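Local coordinates for transcriptional regulator, LacI family (Burkholderia phymatum, PDB 2RGY), which probably regulates transcription as a LacI-family protein, its periplasmic-binding-protein-like core probably sensing a small effector such as a sugar, at residues A[16-21]-A[43-48]; A[59-64]-A[84-89]. One frame throughout, in Å; residues are numbered along the deposited sequence.

Contact 1 of 2, residues A[16-21]-A[43-48]; sequences PTFFGS and VATGCG
The CZ end of the F18 ring points between V43 CG1 and T45 CG2, with one ring carbon meeting each. CE1 meets CG1 of V43 at 3.3 Å, a close apolar contact, and CE2 meets CG2 of T45 at 3.5 Å; both methyls approach the ring obliquely. CG1 of V43 stands anti to the backbone N (chi1 -176°), the branch that reaches the ring. T45 divides its two branches: CG2 goes to F18, while OG1 sits 3.1 Å from the carbonyl O of P16 at an angle too poor for a hydrogen bond and bonds instead to the backbone O of V15. These are the C-terminal ends of parallel strands in a Rossmann-like lobe of the periplasmic binding protein fold: 16-21 links strand 10-14 to helix 21-36. The other segment, 43-48, takes in the end of strand 40-44 and the loop after it. A water donates to P16 O at 2.8 Å and to G46 O at 3.1 Å, bridging the two backbones. L27 of helix 21-36 packs on both F18 and V43. From the second subunit, another L27 touches F18, R35 bonds to T45 O, and a strand pairs antiparallel with V43.

Contact 2 of 2, residues A[59-64]-A[84-89]; sequences AVRFLI and DELHRM
I64 reaches from 59-64, in helix 52-65, toward 84-89, in helix 80-89, with CG1 anti to its carbonyl carbon (chi1 -67°). Beyond CB the chain forks: CG2 comes within 4.1 Å of the carbonyl O of M89, and CG1 carries CD1 outward to end 3.9 Å from CB of M89 and equally near the backbone O of L86. The I64 and M89 side chains meet at about a right angle. M89, a selenomethionine, bends at chi3 and lays its CE 3.8 Å from CG of R61, against the aliphatic part of the arginine. One turn earlier V60 meets L86 crosswise, CG1 to CD2 at 3.7 Å. NH1 of R61 and OE1 of E85 are 4.2 Å apart, opposite charges too distant for a salt bridge, while NH2 has a long, weak ion pair with E54. The segment axes are nearly parallel, 7° apart, with a closest approach of 10.8 Å, bridged by contacts near the ends of the side chains. Such neighbouring parallel helices are characteristic of a Rossmann-like alpha/beta lobe: V60 also packs on F14 of strand 10-14 and L86 on M93 of strand 93-96, so the two helices pack side by side on part of the sheet.

Contacts 1 and 2 lie in the same lobe, their centres about 17 Å apart, and follow one another along the chain: strand 40-44, whose end belongs to 43-48, is succeeded by helix 52-65, which holds 59-64. They touch directly where A44 CB packs on L63 CD2 at 3.8 Å and T45 O approaches A59 CB at 3.9 Å. Contact 1 joins two loops at the C-terminal ends of neighbouring strands, whereas contact 2 joins two helices on a face of that sheet. Both border the second subunit: R35 of that chain lies against both contacts, packing on A59 and F62 in contact 2, and its H40 stacks on F62.

Contact 1 of 2, residues A[16-21]-A[43-48]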
ATOM      1  N   PRO A  16       1.246   1.835  12.512  1.00 20.72           N
ATOM      2  CA  PRO A  16       0.945   3.268  12.434  1.00 22.35           C
ATOM      3  C   PRO A  16       0.091   3.690  11.242  1.00 23.62           C
ATOM      4  O   PRO A  16      -0.427   4.809  11.224  1.00 25.35           O
ATOM      5  CB  PRO A  16       2.326   3.907  12.423  1.00 21.51           C
ATOM      6  CG  PRO A  16       3.179   2.860  11.767  1.00 23.29           C
ATOM      7  CD  PRO A  16       2.693   1.588  12.396  1.00 20.84           C
ATOM      8  N   THR A  17      -0.065   2.802  10.262  1.00 23.16           N
ATOM      9  CA  THR A  17      -0.862   3.098   9.067  1.00 23.94           C
ATOM     10  C   THR A  17      -0.985   1.849   8.192  1.00 23.13           C
ATOM     11  O   THR A  17      -0.131   0.969   8.250  1.00 23.66           O
ATOM     12  CB  THR A  17      -0.208   4.241   8.242  1.00 26.17           C
ATOM     13  OG1 THR A  17      -1.061   4.614   7.152  1.00 27.84           O
ATOM     14  CG2 THR A  17       1.145   3.799   7.697  1.00 27.46           C
ATOM     15  N   PHE A  18      -2.058   1.759   7.410  1.00 22.28           N
ATOM     16  CA  PHE A  18      -2.273   0.613   6.526  1.00 23.73           C
ATOM     17  C   PHE A  18      -1.603   0.818   5.175  1.00 25.32           C
ATOM     18  O   PHE A  18      -1.580  -0.093   4.350  1.00 25.76           O
ATOM     19  CB  PHE A  18      -3.768   0.391   6.281  1.00 24.70           C
ATOM     20  CG  PHE A  18      -4.521  -0.086   7.483  1.00 25.17           C
ATOM     21  CD1 PHE A  18      -4.381  -1.399   7.931  1.00 26.85           C
ATOM     22  CD2 PHE A  18      -5.395   0.772   8.155  1.00 26.22           C
ATOM     23  CE1 PHE A  18      -5.105  -1.865   9.041  1.00 28.33           C
ATOM     24  CE2 PHE A  18      -6.130   0.330   9.269  1.00 27.88           C
ATOM     25  CZ  PHE A  18      -5.987  -0.998   9.716  1.00 28.79           C
ATOM     26  N   PHE A  19      -1.073   2.016   4.942  1.00 25.49           N
ATOM     27  CA  PHE A  19      -0.436   2.325   3.667  1.00 25.56           C
ATOM     28  C   PHE A  19       1.064   2.101   3.601  1.00 26.10           C
ATOM     29  O   PHE A  19       1.778   2.299   4.579  1.00 25.24           O
ATOM     30  CB  PHE A  19      -0.746   3.763   3.276  1.00 26.02           C
ATOM     31  CG  PHE A  19      -2.214   4.060   3.225  1.00 26.80           C
ATOM     32  CD1 PHE A  19      -2.847   4.706   4.287  1.00 27.03           C
ATOM     33  CD2 PHE A  19      -2.968   3.668   2.121  1.00 25.97           C
ATOM     34  CE1 PHE A  19      -4.227   4.959   4.255  1.00 28.08           C
ATOM     35  CE2 PHE A  19      -4.347   3.910   2.068  1.00 27.06           C
ATOM     36  CZ  PHE A  19      -4.979   4.558   3.137  1.00 27.03           C
ATOM     37  N   GLY A  20       1.531   1.723   2.411  1.00 26.90           N
ATOM     38  CA  GLY A  20       2.939   1.444   2.196  1.00 26.40           C
ATOM     39  C   GLY A  20       3.078  -0.064   2.175  1.00 26.78           C
ATOM     40  O   GLY A  20       2.524  -0.731   3.046  1.00 26.60           O
ATOM     41  N   SER A  21       3.783  -0.619   1.191  1.00 26.01           N
ATOM     42  CA  SER A  21       3.939  -2.069   1.127  1.00 26.26           C
ATOM     43  C   SER A  21       4.723  -2.626   2.322  1.00 25.50           C
ATOM     44  O   SER A  21       4.701  -3.824   2.597  1.00 23.89           O
ATOM     45  CB  SER A  21       4.612  -2.472  -0.188  1.00 29.14           C
ATOM     46  OG  SER A  21       5.876  -1.850  -0.335  1.00 33.33           O
ATOM     47  N   VAL A  43      -6.603  -5.852  13.899  1.00 16.59           N
ATOM     48  CA  VAL A  43      -5.668  -4.782  13.593  1.00 20.04           C
ATOM     49  C   VAL A  43      -6.168  -3.445  14.106  1.00 20.71           C
ATOM     50  O   VAL A  43      -7.376  -3.189  14.160  1.00 19.93           O
ATOM     51  CB  VAL A  43      -5.418  -4.652  12.071  1.00 21.77           C
ATOM     52  CG1 VAL A  43      -4.351  -3.585  11.804  1.00 24.92           C
ATOM     53  CG2 VAL A  43      -4.975  -5.985  11.504  1.00 24.05           C
ATOM     54  N   ALA A  44      -5.221  -2.598  14.485  1.00 21.32           N
ATOM     55  CA  ALA A  44      -5.537  -1.275  14.979  1.00 21.94           C
ATOM     56  C   ALA A  44      -4.452  -0.314  14.499  1.00 21.59           C
ATOM     57  O   ALA A  44      -3.279  -0.678  14.435  1.00 21.39           O
ATOM     58  CB  ALA A  44      -5.595  -1.290  16.490  1.00 22.12           C
ATOM     59  N   THR A  45      -4.853   0.897  14.132  1.00 21.93           N
ATOM     60  CA  THR A  45      -3.909   1.909  13.688  1.00 22.65           C
ATOM     61  C   THR A  45      -4.242   3.212  14.402  1.00 23.72           C
ATOM     62  O   THR A  45      -5.238   3.291  15.121  1.00 22.25           O
ATOM     63  CB  THR A  45      -3.976   2.125  12.168  1.00 25.16           C
ATOM     64  OG1 THR A  45      -2.923   3.019  11.780  1.00 30.13           O
ATOM     65  CG2 THR A  45      -5.326   2.720  11.756  1.00 24.02           C
ATOM     66  N   GLY A  46      -3.409   4.229  14.218  1.00 22.82           N
ATOM     67  CA  GLY A  46      -3.659   5.497  14.881  1.00 25.62           C
ATOM     68  C   GLY A  46      -4.887   6.241  14.382  1.00 26.60           C
ATOM     69  O   GLY A  46      -5.007   6.501  13.182  1.00 26.64           O
ATOM     70  N   CYS A  47      -5.780   6.595  15.312  1.00 27.45           N
ATOM     71  CA  CYS A  47      -7.025   7.321  15.024  1.00 29.95           C
ATOM     72  C   CYS A  47      -7.210   8.534  15.949  1.00 30.23           C
ATOM     73  O   CYS A  47      -6.661   8.580  17.056  1.00 29.18           O
ATOM     74  CB  CYS A  47      -8.253   6.413  15.229  1.00 31.56           C
ATOM     75  SG  CYS A  47      -8.350   4.935  14.207  1.00 36.76           S
ATOM     76  N   GLY A  48      -8.012   9.500  15.503  1.00 30.70           N
ATOM     77  CA  GLY A  48      -8.283  10.668  16.324  1.00 33.14           C
ATOM     78  C   GLY A  48      -7.399  11.884  16.115  1.00 34.41           C
ATOM     79  O   GLY A  48      -6.547  11.908  15.222  1.00 33.77           O
TER
HETATM   80  O   HOH W   1      -2.880   6.191  10.947  1.00 35.44           O

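Contact 2 of 2, residues A[59-64]-A[84-89]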
ATOM      1  N   ALA A  59      -4.298   3.260  20.866  1.00 21.43           N
ATOM      2  CA  ALA A  59      -4.600   2.097  20.042  1.00 20.22           C
ATOM      3  C   ALA A  59      -4.129   0.803  20.698  1.00 20.58           C
ATOM      4  O   ALA A  59      -4.869  -0.179  20.746  1.00 22.16           O
ATOM      5  CB  ALA A  59      -3.970   2.253  18.679  1.00 19.57           C
ATOM      6  N   VAL A  60      -2.899   0.790  21.203  1.00 20.29           N
ATOM      7  CA  VAL A  60      -2.388  -0.412  21.856  1.00 19.48           C
ATOM      8  C   VAL A  60      -3.194  -0.719  23.121  1.00 21.09           C
ATOM      9  O   VAL A  60      -3.495  -1.879  23.397  1.00 20.96           O
ATOM     10  CB  VAL A  60      -0.892  -0.282  22.208  1.00 18.42           C
ATOM     11  CG1 VAL A  60      -0.412  -1.547  22.902  1.00 15.87           C
ATOM     12  CG2 VAL A  60      -0.081  -0.045  20.937  1.00 18.80           C
ATOM     13  N   ARG A  61      -3.552   0.308  23.889  1.00 20.90           N
ATOM     14  CA  ARG A  61      -4.354   0.078  25.090  1.00 21.83           C
ATOM     15  C   ARG A  61      -5.732  -0.478  24.721  1.00 21.57           C
ATOM     16  O   ARG A  61      -6.328  -1.236  25.479  1.00 21.63           O
ATOM     17  CB  ARG A  61      -4.489   1.376  25.902  1.00 24.08           C
ATOM     18  CG  ARG A  61      -3.209   1.747  26.656  1.00 27.06           C
ATOM     19  CD  ARG A  61      -3.368   2.986  27.553  1.00 31.18           C
ATOM     20  NE  ARG A  61      -3.601   4.209  26.788  1.00 34.51           N
ATOM     21  CZ  ARG A  61      -2.944   5.358  26.968  1.00 35.99           C
ATOM     22  NH1 ARG A  61      -1.992   5.466  27.894  1.00 35.63           N
ATOM     23  NH2 ARG A  61      -3.245   6.409  26.220  1.00 35.86           N
ATOM     24  N   PHE A  62      -6.220  -0.105  23.542  1.00 20.76           N
ATOM     25  CA  PHE A  62      -7.510  -0.560  23.027  1.00 21.68           C
ATOM     26  C   PHE A  62      -7.436  -2.054  22.677  1.00 21.01           C
ATOM     27  O   PHE A  62      -8.413  -2.784  22.817  1.00 21.35           O
ATOM     28  CB  PHE A  62      -7.868   0.249  21.777  1.00 21.77           C
ATOM     29  CG  PHE A  62      -9.218  -0.071  21.198  1.00 23.59           C
ATOM     30  CD1 PHE A  62     -10.366   0.034  21.981  1.00 24.03           C
ATOM     31  CD2 PHE A  62      -9.349  -0.434  19.848  1.00 23.92           C
ATOM     32  CE1 PHE A  62     -11.639  -0.213  21.439  1.00 24.64           C
ATOM     33  CE2 PHE A  62     -10.615  -0.682  19.286  1.00 23.89           C
ATOM     34  CZ  PHE A  62     -11.769  -0.573  20.089  1.00 23.67           C
ATOM     35  N   LEU A  63      -6.273  -2.498  22.209  1.00 20.07           N
ATOM     36  CA  LEU A  63      -6.071  -3.900  21.864  1.00 19.29           C
ATOM     37  C   LEU A  63      -5.965  -4.708  23.153  1.00 19.54           C
ATOM     38  O   LEU A  63      -6.552  -5.785  23.285  1.00 18.12           O
ATOM     39  CB  LEU A  63      -4.782  -4.076  21.048  1.00 18.39           C
ATOM     40  CG  LEU A  63      -4.758  -3.532  19.613  1.00 17.21           C
ATOM     41  CD1 LEU A  63      -3.352  -3.673  19.038  1.00 17.83           C
ATOM     42  CD2 LEU A  63      -5.768  -4.283  18.751  1.00 16.74           C
ATOM     43  N   ILE A  64      -5.203  -4.176  24.104  1.00 18.97           N
ATOM     44  CA  ILE A  64      -5.002  -4.828  25.396  1.00 20.68           C
ATOM     45  C   ILE A  64      -6.330  -4.944  26.132  1.00 20.40           C
ATOM     46  O   ILE A  64      -6.593  -5.929  26.809  1.00 21.56           O
ATOM     47  CB  ILE A  64      -4.005  -4.027  26.276  1.00 20.21           C
ATOM     48  CG1 ILE A  64      -2.607  -4.080  25.668  1.00 21.38           C
ATOM     49  CG2 ILE A  64      -3.970  -4.600  27.688  1.00 22.23           C
ATOM     50  CD1 ILE A  64      -1.571  -3.333  26.466  1.00 18.90           C
ATOM     51  N   ASP A  84       7.829  -0.024  27.913  1.00 29.60           N
ATOM     52  CA  ASP A  84       7.860  -0.625  29.252  1.00 30.81           C
ATOM     53  C   ASP A  84       6.499  -0.624  29.944  1.00 30.31           C
ATOM     54  O   ASP A  84       6.136  -1.580  30.637  1.00 29.85           O
ATOM     55  CB  ASP A  84       8.873   0.111  30.136  1.00 32.77           C
ATOM     56  CG  ASP A  84      10.291  -0.051  29.643  1.00 34.96           C
ATOM     57  OD1 ASP A  84      10.734  -1.207  29.489  1.00 37.80           O
ATOM     58  OD2 ASP A  84      10.966   0.974  29.410  1.00 37.37           O
ATOM     59  N   GLU A  85       5.747   0.452  29.748  1.00 29.82           N
ATOM     60  CA  GLU A  85       4.421   0.596  30.346  1.00 30.54           C
ATOM     61  C   GLU A  85       3.435  -0.385  29.715  1.00 29.48           C
ATOM     62  O   GLU A  85       2.730  -1.117  30.415  1.00 30.02           O
ATOM     63  CB  GLU A  85       3.928   2.026  30.142  1.00 31.78           C
ATOM     64  CG  GLU A  85       2.594   2.296  30.756  1.00 36.30           C
ATOM     65  CD  GLU A  85       2.195   3.738  30.601  1.00 41.74           C
ATOM     66  OE1 GLU A  85       1.661   4.106  29.522  1.00 42.72           O
ATOM     67  OE2 GLU A  85       2.437   4.510  31.563  1.00 44.15           O
ATOM     68  N   LEU A  86       3.397  -0.392  28.385  1.00 27.51           N
ATOM     69  CA  LEU A  86       2.516  -1.277  27.636  1.00 26.09           C
ATOM     70  C   LEU A  86       2.857  -2.727  27.957  1.00 25.93           C
ATOM     71  O   LEU A  86       1.976  -3.574  28.027  1.00 25.48           O
ATOM     72  CB  LEU A  86       2.678  -1.023  26.129  1.00 25.26           C
ATOM     73  CG  LEU A  86       2.245   0.356  25.618  1.00 24.49           C
ATOM     74  CD1 LEU A  86       2.688   0.563  24.168  1.00 24.73           C
ATOM     75  CD2 LEU A  86       0.735   0.472  25.744  1.00 26.02           C
ATOM     76  N   HIS A  87       4.140  -3.008  28.166  1.00 26.00           N
ATOM     77  CA  HIS A  87       4.560  -4.368  28.463  1.00 27.75           C
ATOM     78  C   HIS A  87       4.105  -4.847  29.839  1.00 28.53           C
ATOM     79  O   HIS A  87       3.774  -6.024  30.002  1.00 27.40           O
ATOM     80  CB  HIS A  87       6.073  -4.507  28.357  1.00 28.97           C
ATOM     81  CG  HIS A  87       6.530  -5.927  28.266  1.00 31.63           C
ATOM     82  ND1 HIS A  87       6.271  -6.722  27.171  1.00 33.56           N
ATOM     83  CD2 HIS A  87       7.219  -6.701  29.138  1.00 31.62           C
ATOM     84  CE1 HIS A  87       6.783  -7.923  27.368  1.00 32.95           C
ATOM     85  NE2 HIS A  87       7.364  -7.935  28.555  1.00 32.97           N
ATOM     86  N   ARG A  88       4.083  -3.961  30.834  1.00 29.18           N
ATOM     87  CA  ARG A  88       3.625  -4.397  32.153  1.00 29.98           C
ATOM     88  C   ARG A  88       2.104  -4.545  32.174  1.00 29.22           C
ATOM     89  O   ARG A  88       1.548  -5.243  33.030  1.00 30.00           O
ATOM     90  CB  ARG A  88       4.081  -3.434  33.246  1.00 32.64           C
ATOM     91  CG  ARG A  88       3.716  -1.993  33.017  1.00 36.43           C
ATOM     92  CD  ARG A  88       3.707  -1.253  34.350  1.00 41.97           C
ATOM     93  NE  ARG A  88       2.416  -1.401  35.018  1.00 43.26           N
ATOM     94  CZ  ARG A  88       1.273  -0.933  34.514  1.00 45.98           C
ATOM     95  NH1 ARG A  88       1.274  -0.295  33.340  1.00 45.84           N
ATOM     96  NH2 ARG A  88       0.132  -1.099  35.176  1.00 45.30           N
HETATM   97  N   MSE A  89       1.433  -3.891  31.230  1.00 27.55           N
HETATM   98  CA  MSE A  89      -0.023  -3.993  31.118  1.00 27.42           C
HETATM   99  C   MSE A  89      -0.373  -5.323  30.449  1.00 26.74           C
HETATM  100  O   MSE A  89      -1.442  -5.887  30.670  1.00 27.15           O
HETATM  101  CB  MSE A  89      -0.587  -2.859  30.258  1.00 27.52           C
HETATM  102  CG  MSE A  89      -0.833  -1.556  30.988  1.00 29.04           C
HETATM  103 SE   MSE A  89      -1.366  -0.218  29.882  1.00 30.28          SE
HETATM  104  CE  MSE A  89      -3.120  -0.606  29.660  1.00 30.54           C
TER